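Local coordinates for Nrps/pks (PDB 4OPE), which probably catalyses decarboxylative condensation that elongates the growing polyketide chain, as a ketosynthase domain of the oxazolomycin assembly line, at residues E463-T468 with D514-A519; G67-D72 with L210-L215. All blocks are in the same frame, centred on the assembly; numbering follows the deposited sequence.

Interaction 1: E463-T468 with D514-A519; sequences EHTART and DHLAGA
Leu516 reaches from the last turn of helix 505-516 to the flank of helix 458-473 and sets one methyl against each of two consecutive residues, Thr465 and Ala466. The contact between the two segments is apolar and small. The branch carrying CD2 runs antiparallel to Thr465, side against side, with Leu516 CD2 lying 3.6 Å from Thr465 CG2. The other branch passes over the backbone of the next residue: Leu516 CD1 is 3.5 Å from Ala466 CA and 3.9 Å from Ala466 CB. The short side chain of Ala466 is consistent with this approach of the leucine methyl to the main chain.

The polar bonds stay within helix 458-473, and one of them helps settle how Thr465 faces the leucine. With CG2 of Thr465 anti to its own backbone N and OG1 beside that N (chi1 -65°), the methyl is presented to the leucine while OG1 bonds to Leu461 O one turn earlier. On the neighbouring face, Thr468 OG1 binds His464 O at 2.9 Å from above the carbonyl plane; Thr468 N binds the same oxygen from the opposite face, so two bonds grip it.

Thr465 also packs on Leu453 of strand 449-455 and Leu498 of strand 496-502. His515 meets Leu498 as well, together with Val524 and Thr526 of strand 524-528. The helix pair therefore lies against three strands, an alpha/beta arrangement consistent with the linker subdomain that flanks the ketosynthase core in modular synthases.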
loop_
_atom_site.group_PDB
_atom_site.type_symbol
_atom_site.label_atom_id
_atom_site.label_comp_id
_atom_site.label_asym_id
_atom_site.label_seq_id
_atom_site.Cartn_x
_atom_site.Cartn_y
_atom_site.Cartn_z
ATOM N N GLU A 463 -27.121 25.298 6.203
ATOM C CA GLU A 463 -26.244 24.778 7.262
ATOM C C GLU A 463 -24.940 25.550 7.266
ATOM O O GLU A 463 -24.495 26.052 8.299
ATOM C CB GLU A 463 -25.914 23.308 7.062
ATOM C CG GLU A 463 -26.491 22.344 8.080
ATOM C CD GLU A 463 -25.630 21.090 8.257
ATOM O OE1 GLU A 463 -25.342 20.382 7.258
ATOM O OE2 GLU A 463 -25.237 20.804 9.409
ATOM N N HIS A 464 -24.367 25.689 6.084
ATOM C CA HIS A 464 -23.095 26.393 5.892
ATOM C C HIS A 464 -23.102 27.823 6.456
ATOM O O HIS A 464 -22.204 28.222 7.218
ATOM C CB HIS A 464 -22.777 26.349 4.402
ATOM C CG HIS A 464 -21.444 26.874 4.041
ATOM N ND1 HIS A 464 -20.337 26.697 4.835
ATOM C CD2 HIS A 464 -21.034 27.574 2.949
ATOM C CE1 HIS A 464 -19.300 27.272 4.248
ATOM N NE2 HIS A 464 -19.698 27.815 3.102
ATOM N N THR A 465 -24.149 28.569 6.123
ATOM C CA THR A 465 -24.350 29.922 6.639
ATOM C C THR A 465 -24.394 29.918 8.145
ATOM O O THR A 465 -23.712 30.703 8.802
ATOM C CB THR A 465 -25.639 30.550 6.083
ATOM O OG1 THR A 465 -25.522 30.717 4.657
ATOM C CG2 THR A 465 -25.897 31.924 6.675
ATOM N N ALA A 466 -25.173 29.016 8.706
ATOM C CA ALA A 466 -25.248 28.856 10.178
ATOM C C ALA A 466 -23.896 28.516 10.832
ATOM O O ALA A 466 -23.533 29.075 11.880
ATOM C CB ALA A 466 -26.285 27.777 10.537
ATOM N N ARG A 467 -23.160 27.579 10.239
ATOM C CA ARG A 467 -21.892 27.165 10.817
ATOM C C ARG A 467 -20.909 28.308 10.784
ATOM O O ARG A 467 -20.139 28.495 11.711
ATOM C CB ARG A 467 -21.340 25.991 10.047
ATOM C CG ARG A 467 -22.042 24.684 10.335
ATOM C CD ARG A 467 -21.924 23.677 9.200
ATOM N NE ARG A 467 -20.545 23.460 8.769
ATOM C CZ ARG A 467 -19.647 22.696 9.420
ATOM N NH1 ARG A 467 -18.413 22.573 8.914
ATOM N NH2 ARG A 467 -19.966 22.047 10.550
ATOM N N THR A 468 -20.950 29.080 9.705
ATOM C CA THR A 468 -20.053 30.196 9.526
ATOM C C THR A 468 -20.329 31.346 10.524
ATOM O O THR A 468 -19.411 31.879 11.192
ATOM C CB THR A 468 -20.146 30.708 8.061
ATOM O OG1 THR A 468 -19.703 29.674 7.160
ATOM C CG2 THR A 468 -19.289 31.961 7.865
ATOM N N ASP A 514 -29.337 37.425 10.760
ATOM C CA ASP A 514 -30.570 38.017 10.252
ATOM C C ASP A 514 -31.123 37.165 9.121
ATOM O O ASP A 514 -32.299 36.882 9.075
ATOM C CB ASP A 514 -30.345 39.458 9.770
ATOM C CG ASP A 514 -30.166 40.448 10.919
ATOM O OD1 ASP A 514 -30.577 40.141 12.043
ATOM O OD2 ASP A 514 -29.607 41.551 10.716
ATOM N N HIS A 515 -30.268 36.732 8.216
ATOM C CA HIS A 515 -30.737 36.027 7.040
ATOM C C HIS A 515 -31.340 34.724 7.508
ATOM O O HIS A 515 -32.369 34.328 7.006
ATOM C CB HIS A 515 -29.591 35.818 6.034
ATOM C CG HIS A 515 -29.949 34.961 4.857
ATOM N ND1 HIS A 515 -29.833 33.587 4.867
ATOM C CD2 HIS A 515 -30.420 35.285 3.629
ATOM C CE1 HIS A 515 -30.210 33.100 3.697
ATOM N NE2 HIS A 515 -30.565 34.111 2.926
ATOM N N LEU A 516 -30.716 34.087 8.501
ATOM C CA LEU A 516 -31.194 32.791 9.026
ATOM C C LEU A 516 -32.541 32.904 9.745
ATOM O O LEU A 516 -33.315 31.957 9.765
ATOM C CB LEU A 516 -30.146 32.124 9.958
ATOM C CG LEU A 516 -28.807 31.813 9.269
ATOM C CD1 LEU A 516 -27.725 31.392 10.236
ATOM C CD2 LEU A 516 -28.957 30.791 8.157
ATOM N N ALA A 517 -32.809 34.062 10.336
ATOM C CA ALA A 517 -34.046 34.291 11.073
ATOM C C ALA A 517 -35.218 34.706 10.166
ATOM O O ALA A 517 -36.316 34.939 10.645
ATOM C CB ALA A 517 -33.801 35.362 12.105
ATOM N N GLY A 518 -34.992 34.816 8.861
ATOM C CA GLY A 518 -36.005 35.368 7.969
ATOM C C GLY A 518 -35.941 36.885 7.830
ATOM O O GLY A 518 -36.218 37.406 6.758
ATOM N N ALA A 519 -35.580 37.605 8.896
ATOM C CA ALA A 519 -35.447 39.062 8.828
ATOM C C ALA A 519 -34.770 39.449 7.528
ATOM O O ALA A 519 -35.237 40.351 6.825
ATOM C CB ALA A 519 -34.661 39.602 10.008
#

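Interaction 2: G67-D72 with L210-L215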
loop_
_atom_site.group_PDB
_atom_site.type_symbol
_atom_site.label_atom_id
_atom_site.label_comp_id
_atom_site.label_asym_id
_atom_site.label_seq_id
_atom_site.Cartn_x
_atom_site.Cartn_y
_atom_site.Cartn_z
ATOM N N GLY A 67 -14.087 1.822 23.027
ATOM C CA GLY A 67 -13.332 2.304 21.888
ATOM C C GLY A 67 -13.359 3.803 21.723
ATOM O O GLY A 67 -14.084 4.512 22.447
ATOM N N GLY A 68 -12.558 4.290 20.768
ATOM C CA GLY A 68 -12.693 5.666 20.261
ATOM C C GLY A 68 -13.601 5.684 19.066
ATOM O O GLY A 68 -13.233 5.172 18.025
ATOM N N TRP A 69 -14.796 6.243 19.202
ATOM C CA TRP A 69 -15.820 6.122 18.162
ATOM C C TRP A 69 -15.992 7.413 17.445
ATOM O O TRP A 69 -16.003 8.446 18.083
ATOM C CB TRP A 69 -17.155 5.726 18.769
ATOM C CG TRP A 69 -16.999 4.515 19.576
ATOM C CD1 TRP A 69 -16.872 4.449 20.916
ATOM C CD2 TRP A 69 -16.841 3.189 19.094
ATOM N NE1 TRP A 69 -16.694 3.164 21.305
ATOM C CE2 TRP A 69 -16.674 2.367 20.197
ATOM C CE3 TRP A 69 -16.868 2.611 17.827
ATOM C CZ2 TRP A 69 -16.494 1.006 20.081
ATOM C CZ3 TRP A 69 -16.723 1.257 17.716
ATOM C CH2 TRP A 69 -16.516 0.477 18.826
ATOM N N LEU A 70 -16.104 7.374 16.117
ATOM C CA LEU A 70 -16.530 8.548 15.390
ATOM C C LEU A 70 -17.978 8.763 15.705
ATOM O O LEU A 70 -18.713 7.823 15.868
ATOM C CB LEU A 70 -16.357 8.357 13.895
ATOM C CG LEU A 70 -14.921 8.386 13.392
ATOM C CD1 LEU A 70 -14.905 8.435 11.885
ATOM C CD2 LEU A 70 -14.183 9.589 13.921
ATOM N N SER A 71 -18.403 10.009 15.763
ATOM C CA SER A 71 -19.789 10.312 16.134
ATOM C C SER A 71 -20.819 9.645 15.212
ATOM O O SER A 71 -21.908 9.247 15.673
ATOM C CB SER A 71 -20.031 11.832 16.236
ATOM O OG SER A 71 -20.182 12.409 14.958
ATOM N N ASP A 72 -20.487 9.510 13.932
ATOM C CA ASP A 72 -21.413 8.885 13.020
ATOM C C ASP A 72 -20.768 8.438 11.730
ATOM O O ASP A 72 -20.476 9.274 10.884
ATOM C CB ASP A 72 -22.518 9.866 12.704
ATOM C CG ASP A 72 -23.481 9.356 11.627
ATOM O OD1 ASP A 72 -23.832 8.122 11.564
ATOM O OD2 ASP A 72 -23.903 10.247 10.851
ATOM N N LEU A 210 -16.282 -8.468 14.856
ATOM C CA LEU A 210 -15.198 -9.445 14.630
ATOM C C LEU A 210 -13.860 -8.934 15.104
ATOM O O LEU A 210 -13.127 -9.666 15.752
ATOM C CB LEU A 210 -15.141 -9.786 13.151
ATOM C CG LEU A 210 -14.378 -10.963 12.501
ATOM C CD1 LEU A 210 -12.888 -10.713 12.420
ATOM C CD2 LEU A 210 -14.656 -12.251 13.224
ATOM N N LYS A 211 -13.536 -7.655 14.817
ATOM C CA LYS A 211 -12.242 -7.078 15.241
ATOM C C LYS A 211 -12.017 -7.215 16.750
ATOM O O LYS A 211 -10.902 -7.437 17.215
ATOM C CB LYS A 211 -12.132 -5.600 14.883
ATOM C CG LYS A 211 -10.784 -4.996 15.320
ATOM C CD LYS A 211 -10.433 -3.666 14.679
ATOM C CE LYS A 211 -11.160 -2.514 15.350
ATOM N NZ LYS A 211 -11.102 -1.268 14.521
ATOM N N TYR A 212 -13.085 -7.047 17.513
ATOM C CA TYR A 212 -12.970 -7.084 18.962
ATOM C C TYR A 212 -12.730 -8.509 19.412
ATOM O O TYR A 212 -12.017 -8.701 20.370
ATOM C CB TYR A 212 -14.184 -6.429 19.636
ATOM C CG TYR A 212 -14.031 -4.918 19.816
ATOM C CD1 TYR A 212 -14.095 -4.015 18.729
ATOM C CD2 TYR A 212 -13.787 -4.398 21.049
ATOM C CE1 TYR A 212 -13.934 -2.640 18.923
ATOM C CE2 TYR A 212 -13.617 -3.040 21.251
ATOM C CZ TYR A 212 -13.694 -2.154 20.206
ATOM O OH TYR A 212 -13.529 -0.812 20.516
ATOM N N LEU A 213 -13.260 -9.511 18.702
ATOM C CA LEU A 213 -12.915 -10.908 19.025
ATOM C C LEU A 213 -11.494 -11.293 18.654
ATOM O O LEU A 213 -10.768 -11.863 19.450
ATOM C CB LEU A 213 -13.898 -11.900 18.408
ATOM C CG LEU A 213 -15.283 -11.749 19.028
ATOM C CD1 LEU A 213 -16.213 -12.628 18.266
ATOM C CD2 LEU A 213 -15.336 -12.125 20.495
ATOM N N GLN A 214 -11.103 -10.980 17.441
ATOM C CA GLN A 214 -9.720 -11.162 17.006
ATOM C C GLN A 214 -8.743 -10.516 18.015
ATOM O O GLN A 214 -7.772 -11.124 18.442
ATOM C CB GLN A 214 -9.574 -10.510 15.641
ATOM C CG GLN A 214 -8.864 -11.285 14.579
ATOM C CD GLN A 214 -9.087 -10.695 13.186
ATOM O OE1 GLN A 214 -9.541 -9.531 13.011
ATOM N NE2 GLN A 214 -8.770 -11.502 12.166
ATOM N N LEU A 215 -9.000 -9.280 18.422
ATOM C CA LEU A 215 -8.059 -8.632 19.302
ATOM C C LEU A 215 -8.140 -9.256 20.728
ATOM O O LEU A 215 -7.120 -9.361 21.414
ATOM C CB LEU A 215 -8.248 -7.097 19.324
ATOM C CG LEU A 215 -7.880 -6.275 18.069
ATOM C CD1 LEU A 215 -8.204 -4.800 18.281
ATOM C CD2 LEU A 215 -6.439 -6.413 17.602
#
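Tyr212 points its side chain from helix 210-217 at the end of strand 66-67 and the loop after it, where Gly67 and Trp69 respectively receive its outer end. CB already heads toward them, and the ring extends from it until its CE1 and CZ end comes up to the indole. Tyr212 CE1 stands 4.0 Å from Trp69 CH2, and CZ is at much the same distance from that carbon. With CG anti to its carbonyl carbon (chi1 -54°), Trp69 brings the six-membered end of the indole to this meeting, and the two rings meet obliquely. At the tip, Tyr212 OH lies 3.5 Å from Trp69 CZ2 and 3.4 Å from Gly67 CA, where a side chain on the glycine would collide with it.

Both segments belong to the N-terminal half of the thiolase-type ketosynthase fold. Helix 210-217 follows the core strand 197-204, and another face of the helix packs on the second subunit, Leu213 against Ala140 of that chain, so the tyrosine ties the dimer-facing helix to the loop.

The hydroxyl is hydrogen-bonded to Trp66 O, just ahead of Gly67. A phenylalanine in place of Tyr212 would probably leave that carbonyl without its hydroxyl donor and open a gap beside Gly67 CA and the indole, where the oxygen had packed. Trp69 is itself held by a bond from NE1 to Glu39 O, with Pro42 against the side chain; Gly67 C sits 3.3 Å above one face of its ring, offset toward the rim.

Interaction 2 comes first along the chain, and both of its segments precede those of interaction 1. Their centres are about 37 Å apart and their nearest atoms about 11 Å, so the two contacts stay separate. They share no helix or strand. Residues 67-72 and 210-215 meet in a buried contact of the N-terminal part of the thiolase-type core, and helix 210-217 also packs on the second subunit. Residues 463-468 and 514-519 pair two helices that come after the last long strands of the central sheet, and no other chain of the assembly reaches them. One contact thus joins parts of the core near the dimer interface, while the other packs one helix against another within a peripheral alpha/beta unit.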